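Phosphorylated carbohydrates phosphatase TM_1254 (Thermotoga maritima msb8, PDB 3KBB) removes phosphate from phosphorylated sugars such as erythrose 4-phosphate and fructose 6-phosphate with the help of a divalent metal, as a HAD-superfamily hydrolase. Local coordinates at residues A[17-22]-A[73-78]; A[129-134]-A[150-155]; A[180-185]-A[198-203]. All blocks are in the same frame, centred on the assembly; numbering follows the deposited sequence.

Interaction 1: residues A[17-22]-A[73-78]; sequences PLYFEA and EEKKRV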
loop_
_atom_site.group_PDB
_atom_site.type_symbol
_atom_site.label_atom_id
_atom_site.label_comp_id
_atom_site.label_asym_id
_atom_site.label_seq_id
_atom_site.Cartn_x
_atom_site.Cartn_y
_atom_site.Cartn_z
ATOM N N PRO A 17 9.773 1.910 -3.196
ATOM C CA PRO A 17 11.030 2.526 -3.664
ATOM C C PRO A 17 12.079 2.759 -2.570
ATOM O O PRO A 17 13.244 2.992 -2.892
ATOM C CB PRO A 17 10.579 3.878 -4.212
ATOM C CG PRO A 17 9.154 3.716 -4.509
ATOM C CD PRO A 17 8.633 2.815 -3.443
ATOM N N LEU A 18 11.670 2.736 -1.312
ATOM C CA LEU A 18 12.623 2.953 -0.206
ATOM C C LEU A 18 13.248 1.684 0.324
ATOM O O LEU A 18 14.079 1.753 1.239
ATOM C CB LEU A 18 11.964 3.681 0.956
ATOM C CG LEU A 18 11.323 5.044 0.627
ATOM C CD1 LEU A 18 10.583 5.591 1.833
ATOM C CD2 LEU A 18 12.369 6.000 0.169
ATOM N N TYR A 19 12.822 0.531 -0.190
ATOM C CA TYR A 19 13.369 -0.729 0.299
ATOM C C TYR A 19 14.862 -0.855 0.015
ATOM O O TYR A 19 15.591 -1.408 0.835
ATOM C CB TYR A 19 12.602 -1.907 -0.276
ATOM C CG TYR A 19 11.460 -2.289 0.625
ATOM C CD1 TYR A 19 10.406 -1.396 0.855
ATOM C CD2 TYR A 19 11.438 -3.522 1.261
ATOM C CE1 TYR A 19 9.354 -1.728 1.699
ATOM C CE2 TYR A 19 10.396 -3.862 2.128
ATOM C CZ TYR A 19 9.349 -2.956 2.319
ATOM O OH TYR A 19 8.324 -3.303 3.160
ATOM N N PHE A 20 15.303 -0.361 -1.141
ATOM C CA PHE A 20 16.722 -0.442 -1.472
ATOM C C PHE A 20 17.556 0.243 -0.398
ATOM O O PHE A 20 18.455 -0.378 0.176
ATOM C CB PHE A 20 17.056 0.086 -2.875
ATOM C CG PHE A 20 18.532 0.086 -3.156
ATOM C CD1 PHE A 20 19.191 -1.114 -3.444
ATOM C CD2 PHE A 20 19.274 1.259 -3.059
ATOM C CE1 PHE A 20 20.580 -1.133 -3.667
ATOM C CE2 PHE A 20 20.648 1.251 -3.277
ATOM C CZ PHE A 20 21.299 0.055 -3.568
ATOM N N GLU A 21 17.245 1.507 -0.096
ATOM C CA GLU A 21 17.977 2.227 0.937
ATOM C C GLU A 21 17.953 1.544 2.317
ATOM O O GLU A 21 18.988 1.471 3.009
ATOM C CB GLU A 21 17.532 3.701 1.012
ATOM C CG GLU A 21 18.276 4.513 2.043
ATOM C CD GLU A 21 19.795 4.486 1.852
ATOM O OE1 GLU A 21 20.267 4.228 0.712
ATOM O OE2 GLU A 21 20.505 4.767 2.845
ATOM N N ALA A 22 16.790 1.015 2.708
ATOM C CA ALA A 22 16.674 0.294 3.984
ATOM C C ALA A 22 17.614 -0.929 4.012
ATOM O O ALA A 22 18.369 -1.119 4.984
ATOM C CB ALA A 22 15.221 -0.163 4.208
ATOM N N GLU A 73 14.774 -1.922 12.323
ATOM C CA GLU A 73 15.351 -0.627 12.711
ATOM C C GLU A 73 15.661 0.289 11.516
ATOM O O GLU A 73 15.317 1.483 11.533
ATOM C CB GLU A 73 16.618 -0.858 13.554
ATOM C CG GLU A 73 17.517 0.379 13.733
ATOM C CD GLU A 73 18.806 0.092 14.496
ATOM O OE1 GLU A 73 19.572 -0.817 14.089
ATOM O OE2 GLU A 73 19.058 0.795 15.502
ATOM N N GLU A 74 16.308 -0.265 10.492
ATOM C CA GLU A 74 16.673 0.517 9.311
ATOM C C GLU A 74 15.461 0.967 8.480
ATOM O O GLU A 74 15.443 2.089 7.958
ATOM C CB GLU A 74 17.696 -0.233 8.441
ATOM C CG GLU A 74 19.007 -0.601 9.156
ATOM C CD GLU A 74 19.864 0.590 9.637
ATOM O OE1 GLU A 74 19.455 1.783 9.536
ATOM O OE2 GLU A 74 20.986 0.297 10.136
ATOM N N LYS A 75 14.448 0.108 8.359
ATOM C CA LYS A 75 13.205 0.498 7.681
ATOM C C LYS A 75 12.515 1.674 8.389
ATOM O O LYS A 75 12.036 2.601 7.739
ATOM C CB LYS A 75 12.250 -0.691 7.545
ATOM C CG LYS A 75 12.687 -1.694 6.501
ATOM C CD LYS A 75 11.793 -2.941 6.464
ATOM C CE LYS A 75 10.481 -2.688 5.694
ATOM N NZ LYS A 75 9.735 -3.962 5.506
ATOM N N LYS A 76 12.487 1.644 9.721
ATOM C CA LYS A 76 11.879 2.721 10.498
ATOM C C LYS A 76 12.554 4.046 10.216
ATOM O O LYS A 76 11.885 5.052 9.993
ATOM C CB LYS A 76 11.940 2.410 12.008
ATOM C CG LYS A 76 10.848 1.456 12.502
ATOM C CD LYS A 76 9.454 2.094 12.402
ATOM C CE LYS A 76 8.485 1.542 13.450
ATOM N NZ LYS A 76 8.242 0.078 13.304
ATOM N N ARG A 77 13.883 4.034 10.231
ATOM C CA ARG A 77 14.690 5.220 10.015
ATOM C C ARG A 77 14.497 5.767 8.618
ATOM O O ARG A 77 14.266 6.968 8.450
ATOM C CB ARG A 77 16.163 4.897 10.225
ATOM C CG ARG A 77 16.527 4.575 11.660
ATOM C CD ARG A 77 18.038 4.507 11.825
ATOM N NE ARG A 77 18.453 3.610 12.904
ATOM C CZ ARG A 77 18.508 3.937 14.194
ATOM N NH1 ARG A 77 18.163 5.156 14.606
ATOM N NH2 ARG A 77 18.907 3.034 15.082
ATOM N N VAL A 78 14.612 4.886 7.625
ATOM C CA VAL A 78 14.458 5.277 6.237
ATOM C C VAL A 78 13.047 5.833 6.007
ATOM O O VAL A 78 12.903 6.900 5.395
ATOM C CB VAL A 78 14.796 4.117 5.253
ATOM C CG1 VAL A 78 14.522 4.510 3.803
ATOM C CG2 VAL A 78 16.273 3.697 5.401
#

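Interaction 2: residues A[129-134]-A[150-155]; sequences VMVFGD and LERLNV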
loop_
_atom_site.group_PDB
_atom_site.type_symbol
_atom_site.label_atom_id
_atom_site.label_comp_id
_atom_site.label_asym_id
_atom_site.label_seq_id
_atom_site.Cartn_x
_atom_site.Cartn_y
_atom_site.Cartn_z
ATOM N N VAL A 129 -13.470 4.979 8.201
ATOM C CA VAL A 129 -13.355 3.535 8.389
ATOM C C VAL A 129 -11.958 3.136 7.952
ATOM O O VAL A 129 -11.493 3.556 6.874
ATOM C CB VAL A 129 -14.425 2.794 7.548
ATOM C CG1 VAL A 129 -14.087 1.313 7.346
ATOM C CG2 VAL A 129 -15.838 2.968 8.167
HETATM N N MSE A 130 -11.298 2.256 8.711
HETATM C CA MSE A 130 -9.995 1.773 8.251
HETATM C C MSE A 130 -9.923 0.286 8.579
HETATM O O MSE A 130 -10.299 -0.112 9.696
HETATM C CB MSE A 130 -8.849 2.529 8.942
HETATM C CG MSE A 130 -8.839 4.106 8.769
HETATM SE SE MSE A 130 -7.189 4.867 9.386
HETATM C CE MSE A 130 -7.524 4.810 11.331
ATOM N N VAL A 131 -9.549 -0.543 7.611
ATOM C CA VAL A 131 -9.464 -1.999 7.831
ATOM C C VAL A 131 -8.033 -2.415 7.476
ATOM O O VAL A 131 -7.480 -1.930 6.460
ATOM C CB VAL A 131 -10.490 -2.745 6.939
ATOM C CG1 VAL A 131 -10.272 -4.241 7.000
ATOM C CG2 VAL A 131 -11.957 -2.424 7.362
ATOM N N PHE A 132 -7.446 -3.317 8.287
ATOM C CA PHE A 132 -6.019 -3.644 8.221
ATOM C C PHE A 132 -5.869 -5.145 8.007
ATOM O O PHE A 132 -6.816 -5.881 8.196
ATOM C CB PHE A 132 -5.336 -3.189 9.530
ATOM C CG PHE A 132 -5.485 -1.705 9.760
ATOM C CD1 PHE A 132 -4.634 -0.815 9.130
ATOM C CD2 PHE A 132 -6.506 -1.230 10.566
ATOM C CE1 PHE A 132 -4.774 0.564 9.302
ATOM C CE2 PHE A 132 -6.679 0.155 10.719
ATOM C CZ PHE A 132 -5.796 1.033 10.081
ATOM N N GLY A 133 -4.686 -5.569 7.581
ATOM C CA GLY A 133 -4.518 -6.953 7.129
ATOM C C GLY A 133 -4.639 -8.006 8.209
ATOM O O GLY A 133 -4.982 -9.186 7.937
ATOM N N ASP A 134 -4.370 -7.598 9.450
ATOM C CA ASP A 134 -4.515 -8.504 10.594
ATOM C C ASP A 134 -5.921 -8.559 11.145
ATOM O O ASP A 134 -6.140 -9.106 12.232
ATOM C CB ASP A 134 -3.501 -8.172 11.725
ATOM C CG ASP A 134 -3.555 -6.696 12.220
ATOM O OD1 ASP A 134 -4.140 -5.778 11.592
ATOM O OD2 ASP A 134 -2.953 -6.461 13.307
ATOM N N LEU A 150 -16.894 -2.652 3.486
ATOM C CA LEU A 150 -18.302 -2.398 3.137
ATOM C C LEU A 150 -19.197 -2.520 4.371
ATOM O O LEU A 150 -20.085 -1.707 4.579
ATOM C CB LEU A 150 -18.790 -3.308 2.024
ATOM C CG LEU A 150 -18.094 -3.126 0.663
ATOM C CD1 LEU A 150 -18.511 -4.227 -0.292
ATOM C CD2 LEU A 150 -18.539 -1.730 0.171
ATOM N N GLU A 151 -18.911 -3.535 5.187
ATOM C CA GLU A 151 -19.658 -3.766 6.433
ATOM C C GLU A 151 -19.542 -2.620 7.388
ATOM O O GLU A 151 -20.564 -2.149 7.914
ATOM C CB GLU A 151 -19.212 -5.055 7.096
ATOM C CG GLU A 151 -20.064 -5.391 8.354
ATOM C CD GLU A 151 -19.866 -6.805 8.796
ATOM O OE1 GLU A 151 -18.692 -7.212 8.918
ATOM O OE2 GLU A 151 -20.889 -7.502 8.999
ATOM N N ARG A 152 -18.310 -2.187 7.658
ATOM C CA ARG A 152 -18.051 -1.127 8.585
ATOM C C ARG A 152 -18.586 0.226 8.069
ATOM O O ARG A 152 -19.016 1.061 8.855
ATOM C CB ARG A 152 -16.563 -1.018 8.909
ATOM C CG ARG A 152 -16.016 -2.228 9.757
ATOM C CD ARG A 152 -14.567 -1.981 10.275
ATOM N NE ARG A 152 -14.060 -3.188 10.947
ATOM C CZ ARG A 152 -12.778 -3.476 11.245
ATOM N NH1 ARG A 152 -11.771 -2.642 10.991
ATOM N NH2 ARG A 152 -12.517 -4.622 11.862
ATOM N N LEU A 153 -18.560 0.435 6.750
ATOM C CA LEU A 153 -19.129 1.658 6.164
ATOM C C LEU A 153 -20.678 1.638 6.117
ATOM O O LEU A 153 -21.326 2.703 6.009
ATOM C CB LEU A 153 -18.652 1.766 4.712
ATOM C CG LEU A 153 -17.215 2.160 4.417
ATOM C CD1 LEU A 153 -16.954 1.871 2.945
ATOM C CD2 LEU A 153 -17.047 3.672 4.694
ATOM N N ASN A 154 -21.231 0.435 6.172
ATOM C CA ASN A 154 -22.642 0.179 5.924
ATOM C C ASN A 154 -23.121 0.785 4.594
ATOM O O ASN A 154 -24.081 1.603 4.535
ATOM C CB ASN A 154 -23.461 0.691 7.121
ATOM C CG ASN A 154 -24.900 0.310 7.045
ATOM O OD1 ASN A 154 -25.267 -0.724 6.493
ATOM N ND2 ASN A 154 -25.746 1.156 7.623
ATOM N N VAL A 155 -22.413 0.421 3.522
ATOM C CA VAL A 155 -22.745 0.873 2.161
ATOM C C VAL A 155 -22.719 -0.301 1.179
ATOM O O VAL A 155 -22.020 -1.307 1.388
ATOM C CB VAL A 155 -21.817 2.052 1.659
ATOM C CG1 VAL A 155 -21.749 3.176 2.662
ATOM C CG2 VAL A 155 -20.410 1.539 1.395
#

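Interaction 3: residues A[180-185]-A[198-203]; sequences RIYGVV and GAVALV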
loop_
_atom_site.group_PDB
_atom_site.type_symbol
_atom_site.label_atom_id
_atom_site.label_comp_id
_atom_site.label_asym_id
_atom_site.label_seq_id
_atom_site.Cartn_x
_atom_site.Cartn_y
_atom_site.Cartn_z
ATOM N N ARG A 180 -16.577 -0.101 -9.593
ATOM C CA ARG A 180 -15.803 1.103 -9.865
ATOM C C ARG A 180 -14.432 1.082 -9.191
ATOM O O ARG A 180 -14.253 1.687 -8.110
ATOM C CB ARG A 180 -16.545 2.388 -9.511
ATOM C CG ARG A 180 -17.931 2.523 -10.120
ATOM C CD ARG A 180 -18.459 3.928 -9.838
ATOM N NE ARG A 180 -19.759 4.127 -10.474
ATOM C CZ ARG A 180 -19.978 4.926 -11.522
ATOM N NH1 ARG A 180 -18.977 5.624 -12.078
ATOM N NH2 ARG A 180 -21.214 5.020 -12.004
ATOM N N ILE A 181 -13.495 0.364 -9.812
ATOM C CA ILE A 181 -12.132 0.206 -9.279
ATOM C C ILE A 181 -11.141 0.887 -10.205
ATOM O O ILE A 181 -11.111 0.560 -11.408
ATOM C CB ILE A 181 -11.762 -1.293 -9.183
ATOM C CG1 ILE A 181 -12.784 -2.030 -8.291
ATOM C CG2 ILE A 181 -10.311 -1.470 -8.627
ATOM C CD1 ILE A 181 -12.734 -3.508 -8.514
ATOM N N TYR A 182 -10.382 1.852 -9.691
ATOM C CA TYR A 182 -9.364 2.522 -10.490
ATOM C C TYR A 182 -8.018 1.924 -10.127
ATOM O O TYR A 182 -7.728 1.694 -8.938
ATOM C CB TYR A 182 -9.354 4.027 -10.222
ATOM C CG TYR A 182 -10.556 4.710 -10.842
ATOM C CD1 TYR A 182 -10.470 5.291 -12.119
ATOM C CD2 TYR A 182 -11.789 4.708 -10.198
ATOM C CE1 TYR A 182 -11.588 5.878 -12.706
ATOM C CE2 TYR A 182 -12.912 5.299 -10.757
ATOM C CZ TYR A 182 -12.823 5.869 -12.027
ATOM O OH TYR A 182 -13.912 6.470 -12.623
ATOM N N GLY A 183 -7.194 1.657 -11.132
ATOM C CA GLY A 183 -5.865 1.155 -10.871
ATOM C C GLY A 183 -4.871 2.297 -10.813
ATOM O O GLY A 183 -4.719 3.063 -11.767
ATOM N N VAL A 184 -4.169 2.405 -9.691
ATOM C CA VAL A 184 -3.222 3.501 -9.462
ATOM C C VAL A 184 -1.823 3.070 -9.854
ATOM O O VAL A 184 -1.342 2.040 -9.383
ATOM C CB VAL A 184 -3.240 3.959 -7.956
ATOM C CG1 VAL A 184 -2.184 5.082 -7.758
ATOM C CG2 VAL A 184 -4.620 4.488 -7.644
ATOM N N VAL A 185 -1.188 3.841 -10.743
ATOM C CA VAL A 185 0.079 3.408 -11.332
ATOM C C VAL A 185 1.147 4.444 -11.086
ATOM O O VAL A 185 0.856 5.592 -10.772
ATOM C CB VAL A 185 -0.081 3.185 -12.867
ATOM C CG1 VAL A 185 -0.982 2.022 -13.145
ATOM C CG2 VAL A 185 -0.601 4.426 -13.516
ATOM N N GLY A 198 -9.706 -6.111 -13.779
ATOM C CA GLY A 198 -11.011 -5.469 -13.729
ATOM C C GLY A 198 -11.027 -3.998 -13.412
ATOM O O GLY A 198 -12.116 -3.386 -13.344
ATOM N N ALA A 199 -9.850 -3.390 -13.283
ATOM C CA ALA A 199 -9.840 -1.931 -13.078
ATOM C C ALA A 199 -10.486 -1.237 -14.308
ATOM O O ALA A 199 -10.322 -1.695 -15.467
ATOM C CB ALA A 199 -8.443 -1.415 -12.846
ATOM N N VAL A 200 -11.222 -0.163 -14.054
ATOM C CA VAL A 200 -11.989 0.500 -15.129
ATOM C C VAL A 200 -11.178 1.594 -15.840
ATOM O O VAL A 200 -11.570 2.081 -16.910
ATOM C CB VAL A 200 -13.315 1.127 -14.615
ATOM C CG1 VAL A 200 -14.229 0.023 -14.023
ATOM C CG2 VAL A 200 -13.046 2.315 -13.642
ATOM N N ALA A 201 -10.013 1.909 -15.279
ATOM C CA ALA A 201 -9.137 2.909 -15.817
ATOM C C ALA A 201 -7.895 2.926 -14.970
ATOM O O ALA A 201 -7.937 2.562 -13.782
ATOM C CB ALA A 201 -9.800 4.304 -15.803
ATOM N N LEU A 202 -6.812 3.388 -15.575
ATOM C CA LEU A 202 -5.561 3.638 -14.848
ATOM C C LEU A 202 -5.396 5.127 -14.530
ATOM O O LEU A 202 -5.723 6.012 -15.371
ATOM C CB LEU A 202 -4.368 3.159 -15.667
ATOM C CG LEU A 202 -4.365 1.690 -16.136
ATOM C CD1 LEU A 202 -3.119 1.408 -16.936
ATOM C CD2 LEU A 202 -4.424 0.763 -14.883
ATOM N N VAL A 203 -4.886 5.422 -13.336
ATOM C CA VAL A 203 -4.603 6.796 -12.954
ATOM C C VAL A 203 -3.324 6.916 -12.144
ATOM O O VAL A 203 -3.010 6.012 -11.381
ATOM C CB VAL A 203 -5.736 7.394 -12.109
ATOM C CG1 VAL A 203 -6.920 7.650 -12.992
ATOM C CG2 VAL A 203 -6.048 6.455 -10.900
#

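Interaction 1: residues A[17-22]-A[73-78]
A bend in Lys-75 and a rotated Tyr-19 bring ammonium and phenol together. In Lys-75, CG stands anti to the carbonyl carbon and the chain turns once, at chi3 (80°), which carries the ammonium back toward helix 19-29; in Tyr-19 a chi1 of -91°, off the usual staggered positions, swings the phenol round although its CB points away from helix 64-82. Lys-75 NZ donates to Tyr-19 OH over 2.8 Å, and its CE follows, 3.6 Å from Tyr-19 CZ. The ammonium meets the phenol end obliquely. A salt bridge to Glu-47 gives the same nitrogen a second, charged partner.

Nearer its backbone, the lysine rests its CG 3.7 Å from Ala-22 CB, the closest approach of these two residues. Ala-22 is also where the backbones run nearest, its CA 5.1 Å from that of Lys-75, a spacing that its small methyl allows. Val-78 divides its two methyls between different neighbours. CG1, anti to the backbone N, packs 3.9 Å from Leu-18 CB, while CG2 sits 3.7 Å from Ala-22 CA and also meets the CG of Glu-21. The carboxylate of Glu-21 is turned to Arg-24 and Arg-25 of its own helix, and Leu-18 continues onto Phe-79 and Leu-82.

The contact thus joins two helices of an all-helical region consistent with the helical cap of beta-phosphoglucomutase-like HAD phosphatases. Its chemistry is divided: an apolar seam around Ala-22 and Val-78, bordered by a lysine whose ammonium donates to a phenol oxygen and pairs with the carboxylate of Glu-47, which would probably favour the charged form.

Interaction 2: residues A[129-134]-A[150-155]
Arg-152 and Val-129 meet where helix 144-153 ends against edge strand 129-131. Val-129 points toward the helix and splits its branches: CG1 touches Arg-152 CB at 3.7 Å, and CG2 touches Leu-153 CD2, also at 3.7 Å. Val-131, two residues along and on the same side of the strand, places CG2 beside the far part of the arginine, 3.9 Å from Arg-152 CD.

Because the arginine is extended from CG to NE, its methylenes pass both valines, and NH1 itself comes 3.6 Å from Val-131 CG2. The guanidinium thereby reaches the strand backbone, where Arg-152 NH1 approaches Met-130 O, a selenomethionine carbonyl, at 3.2 Å, with the oxygen at the edge of the guanidinium and near its plane. The N-H...O angle of 128° makes this a weak hydrogen bond; a bound glycerol, probably from the crystallisation liquor, also hydrogen-bonds this oxygen. NH1 has a stronger partner in Gln-135 OE1, which also receives Phe-132 N, and Gln-135 thus links the guanidinium to the backbone just past the strand.

In the next shell, Leu-153 leans on Ala-104 of strand 102-106, as Val-129 does, and backbone bonds tie Val-129 and Val-131 to that strand. Val-131 also packs on Ile-145, Leu-148 and Val-149 of helix 144-153, while Met-130, pointing away from that helix, touches Leu-115 of helix 111-120. A parallel sheet with helices 144-153 and 111-120 packed against opposite sides of its edge strand is the three-layered Rossmann-like core of the HAD superfamily.

Interaction 3: residues A[180-185]-A[198-203]
Ile-181 O receives the shortest polar bond of the contact: Val-200 N lies 2.7 Å from it, nearly in line with the carbonyl (C=O...N angle 176°). The CA of Ala-199 adds a CA-H...O contact to this oxygen.

Next along, Gly-183 bonds through both its polar atoms. Its N donates to Ala-201 O at 2.9 Å, and its O accepts from Val-203 N at 2.8 Å. Val-185 N then closes on Val-203 O, also at 2.9 Å, with the donor tilted well out of the carbonyl plane. This alternation is the pattern of parallel strands, with Gly-183 opposite Leu-202 and Val-184 opposite Val-203; the strand axes nevertheless run 42° apart.

Gly-183 also suits a tight place, since a CB there would fall close to Leu-202 CD2 and Ala-199 CB. On the other side of the sheet, the ring of Tyr-182 has Val-200 CG2 over one face, 3.9 Å from the ring centroid and 12° off the normal, a CH-pi contact. The first torsion of Val-200 sets CG2, the branch that meets the ring, between its backbone N and carbonyl carbon. Ala-201 CB approaches the ring obliquely, while Val-184 and Val-203 bring their CG2 methyls together.

Gly-198, in a Schellman motif, ends helix 192-196, from where the chain runs through Ala-199 and Val-200 to edge strand 201-203, completing a beta-alpha-beta unit. Strand 181-184 is bonded on its other flank to strand 160-164 through Val-162 and Glu-164. Helix 208-215 packs on Tyr-182, Val-184 and Val-203, whereas Ile-181 faces helix 167-175 on the reverse side of the sheet.

Interactions 2 and 3 belong to one parallel sheet, at its two outermost strands, 129-131 and 201-203, with centres 20 Å and nearest atoms about 10 Å apart. Asp-7, probably the nucleophile, ends strand 3-7 between them: its side chain is about 7 Å from that of Val-184 in interaction 3 and about 10 Å from that of Val-131 in interaction 2. Interaction 1 lies in the helical region, on the opposite side of the chain's centre, 29 Å from interaction 2 and 28 Å from interaction 3 between centres. The side chains of Met-130 in interaction 2 and Val-185 in interaction 3 each lie about 4 Å from a bound glycerol, probably from the crystallisation liquor.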